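Local coordinates for protein soluble lytic murein transglycosylase (Escherichia coli, PDB 1QSA) that cleaves the glycosidic bonds between N-acetylmuramic acid and N-acetylglucosamine in peptidoglycan, forming a 1,6-anhydro bond in the N-acetylmuramic acid residue, at residues D276-M280 against W307-L311. Residues are numbered along the deposited sequence; the frame is centred on the assembly and turned at random.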
ATOM      1  N   ASP A 276       0.428  13.727 -29.015  1.00 19.63           N
ATOM      2  CA  ASP A 276       0.403  15.091 -28.502  1.00 20.85           C
ATOM      3  C   ASP A 276      -0.863  15.856 -28.832  1.00 21.98           C
ATOM      4  O   ASP A 276      -1.291  16.723 -28.054  1.00 21.44           O
ATOM      5  CB  ASP A 276       1.670  15.857 -28.902  1.00 20.51           C
ATOM      6  CG  ASP A 276       2.907  15.341 -28.174  1.00 22.34           C
ATOM      7  OD1 ASP A 276       2.766  14.531 -27.229  1.00 21.49           O
ATOM      8  OD2 ASP A 276       4.028  15.732 -28.540  1.00 21.63           O
ATOM      9  N   ASP A 277      -1.469  15.542 -29.975  1.00 22.74           N
ATOM     10  CA  ASP A 277      -2.722  16.185 -30.354  1.00 23.68           C
ATOM     11  C   ASP A 277      -3.794  15.663 -29.388  1.00 22.90           C
ATOM     12  O   ASP A 277      -4.605  16.435 -28.879  1.00 23.40           O
ATOM     13  CB  ASP A 277      -3.099  15.845 -31.803  1.00 26.60           C
ATOM     14  CG  ASP A 277      -4.512  16.306 -32.167  1.00 30.24           C
ATOM     15  OD1 ASP A 277      -4.693  17.500 -32.506  1.00 32.36           O
ATOM     16  OD2 ASP A 277      -5.447  15.473 -32.106  1.00 33.51           O
ATOM     17  N   ALA A 278      -3.763  14.360 -29.112  1.00 22.14           N
ATOM     18  CA  ALA A 278      -4.721  13.748 -28.188  1.00 22.18           C
ATOM     19  C   ALA A 278      -4.600  14.361 -26.792  1.00 22.00           C
ATOM     20  O   ALA A 278      -5.608  14.739 -26.186  1.00 22.30           O
ATOM     21  CB  ALA A 278      -4.517  12.239 -28.124  1.00 20.96           C
ATOM     22  N   ILE A 279      -3.369  14.526 -26.307  1.00 21.22           N
ATOM     23  CA  ILE A 279      -3.170  15.101 -24.978  1.00 20.31           C
ATOM     24  C   ILE A 279      -3.597  16.568 -24.919  1.00 21.55           C
ATOM     25  O   ILE A 279      -4.111  17.020 -23.897  1.00 20.32           O
ATOM     26  CB  ILE A 279      -1.725  14.906 -24.464  1.00 19.76           C
ATOM     27  CG1 ILE A 279      -1.382  13.413 -24.443  1.00 20.47           C
ATOM     28  CG2 ILE A 279      -1.603  15.428 -23.029  1.00 20.24           C
ATOM     29  CD1 ILE A 279       0.064  13.120 -24.157  1.00 21.53           C
ATOM     30  N   MET A 280      -3.418  17.297 -26.021  1.00 22.76           N
ATOM     31  CA  MET A 280      -3.822  18.706 -26.089  1.00 25.50           C
ATOM     32  C   MET A 280      -5.338  18.847 -25.922  1.00 25.89           C
ATOM     33  O   MET A 280      -5.821  19.849 -25.398  1.00 25.78           O
ATOM     34  CB  MET A 280      -3.399  19.335 -27.427  1.00 26.92           C
ATOM     35  CG  MET A 280      -1.917  19.687 -27.527  1.00 30.49           C
ATOM     36  SD  MET A 280      -1.434  20.959 -26.335  1.00 34.87           S
ATOM     37  CE  MET A 280      -2.128  22.438 -27.100  1.00 35.68           C
ATOM     38  N   TRP A 307       3.919  21.867 -21.870  1.00 15.86           N
ATOM     39  CA  TRP A 307       3.120  20.943 -21.078  1.00 16.13           C
ATOM     40  C   TRP A 307       2.812  21.355 -19.632  1.00 16.32           C
ATOM     41  O   TRP A 307       1.729  21.072 -19.129  1.00 15.98           O
ATOM     42  CB  TRP A 307       3.707  19.533 -21.203  1.00 16.66           C
ATOM     43  CG  TRP A 307       3.619  19.040 -22.631  1.00 16.69           C
ATOM     44  CD1 TRP A 307       4.653  18.893 -23.509  1.00 17.63           C
ATOM     45  CD2 TRP A 307       2.424  18.705 -23.358  1.00 17.93           C
ATOM     46  NE1 TRP A 307       4.179  18.494 -24.740  1.00 20.59           N
ATOM     47  CE2 TRP A 307       2.815  18.371 -24.675  1.00 20.42           C
ATOM     48  CE3 TRP A 307       1.059  18.657 -23.024  1.00 19.96           C
ATOM     49  CZ2 TRP A 307       1.893  17.993 -25.658  1.00 20.87           C
ATOM     50  CZ3 TRP A 307       0.143  18.281 -23.999  1.00 19.96           C
ATOM     51  CH2 TRP A 307       0.565  17.953 -25.302  1.00 21.03           C
ATOM     52  N   LEU A 308       3.736  22.050 -18.971  1.00 16.58           N
ATOM     53  CA  LEU A 308       3.477  22.509 -17.602  1.00 18.32           C
ATOM     54  C   LEU A 308       2.302  23.490 -17.634  1.00 18.92           C
ATOM     55  O   LEU A 308       1.474  23.522 -16.718  1.00 19.04           O
ATOM     56  CB  LEU A 308       4.691  23.229 -17.026  1.00 19.38           C
ATOM     57  CG  LEU A 308       5.421  22.743 -15.766  1.00 23.25           C
ATOM     58  CD1 LEU A 308       5.502  23.885 -14.784  1.00 20.84           C
ATOM     59  CD2 LEU A 308       4.785  21.511 -15.129  1.00 19.79           C
ATOM     60  N   ALA A 309       2.231  24.281 -18.705  1.00 18.24           N
ATOM     61  CA  ALA A 309       1.161  25.260 -18.864  1.00 18.57           C
ATOM     62  C   ALA A 309      -0.198  24.618 -19.151  1.00 18.58           C
ATOM     63  O   ALA A 309      -1.236  25.248 -18.929  1.00 21.50           O
ATOM     64  CB  ALA A 309       1.528  26.267 -19.976  1.00 18.58           C
ATOM     65  N   ARG A 310      -0.201  23.381 -19.654  1.00 18.11           N
ATOM     66  CA  ARG A 310      -1.455  22.677 -19.955  1.00 18.16           C
ATOM     67  C   ARG A 310      -2.098  22.057 -18.710  1.00 19.02           C
ATOM     68  O   ARG A 310      -3.247  21.615 -18.753  1.00 18.01           O
ATOM     69  CB  ARG A 310      -1.246  21.577 -21.007  1.00 20.57           C
ATOM     70  CG  ARG A 310      -0.689  22.058 -22.337  1.00 24.18           C
ATOM     71  CD  ARG A 310      -1.651  22.983 -23.035  1.00 26.57           C
ATOM     72  NE  ARG A 310      -2.892  22.309 -23.418  1.00 30.21           N
ATOM     73  CZ  ARG A 310      -3.877  22.901 -24.087  1.00 33.19           C
ATOM     74  NH1 ARG A 310      -3.767  24.176 -24.441  1.00 32.90           N
ATOM     75  NH2 ARG A 310      -4.976  22.225 -24.400  1.00 32.82           N
ATOM     76  N   LEU A 311      -1.348  21.992 -17.615  1.00 17.79           N
ATOM     77  CA  LEU A 311      -1.882  21.440 -16.370  1.00 17.37           C
ATOM     78  C   LEU A 311      -2.991  22.331 -15.831  1.00 19.30           C
ATOM     79  O   LEU A 311      -2.932  23.557 -15.972  1.00 19.05           O
ATOM     80  CB  LEU A 311      -0.792  21.375 -15.305  1.00 17.22           C
ATOM     81  CG  LEU A 311       0.283  20.305 -15.487  1.00 17.87           C
ATOM     82  CD1 LEU A 311       1.435  20.582 -14.549  1.00 18.87           C
ATOM     83  CD2 LEU A 311      -0.335  18.937 -15.232  1.00 18.87           C
TER
HETATM   84  O   HOH W   1      -3.923  19.578 -22.761  1.00 26.24           O
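Helices 269-280 and 301-310 meet near their C-terminal ends, where the CA atoms of Met280 and Arg310 come within 7.7 Å. The six-membered ring of Trp307 reaches across to helix 269-280: Asp276 O lies in the ring plane at its edge, 3.5 Å from CH2, while Ile279 CG2 packs 3.5 Å from CZ3. In Met280 a bend at chi2 (-64°) puts SD 4.4 Å from the centre of that Trp307 ring in an oblique Met-aromatic contact. A further bend at chi3 (-75°) lays CE over one face of the Arg310 guanidinium, 3.5 Å from CZ. Arg310 in turn reaches the last turn of helix 269-280, NH2 making a weak, poorly aligned hydrogen bond of 2.7 Å to Met280 O, and a water accepts from its NE and donates to Ile279 O. With an alanine in place of Trp307, Ile279 CG2 and Met280 SD would probably lose their aromatic partner and a gap would open between the helices. The intervening helix 285-298 adds to this packing within the alpha-superhelix: its Arg291 forms a salt bridge with Asp276 and, with Val292, touches Trp307, while Ile279 also packs on Ala259 of helix 248-260.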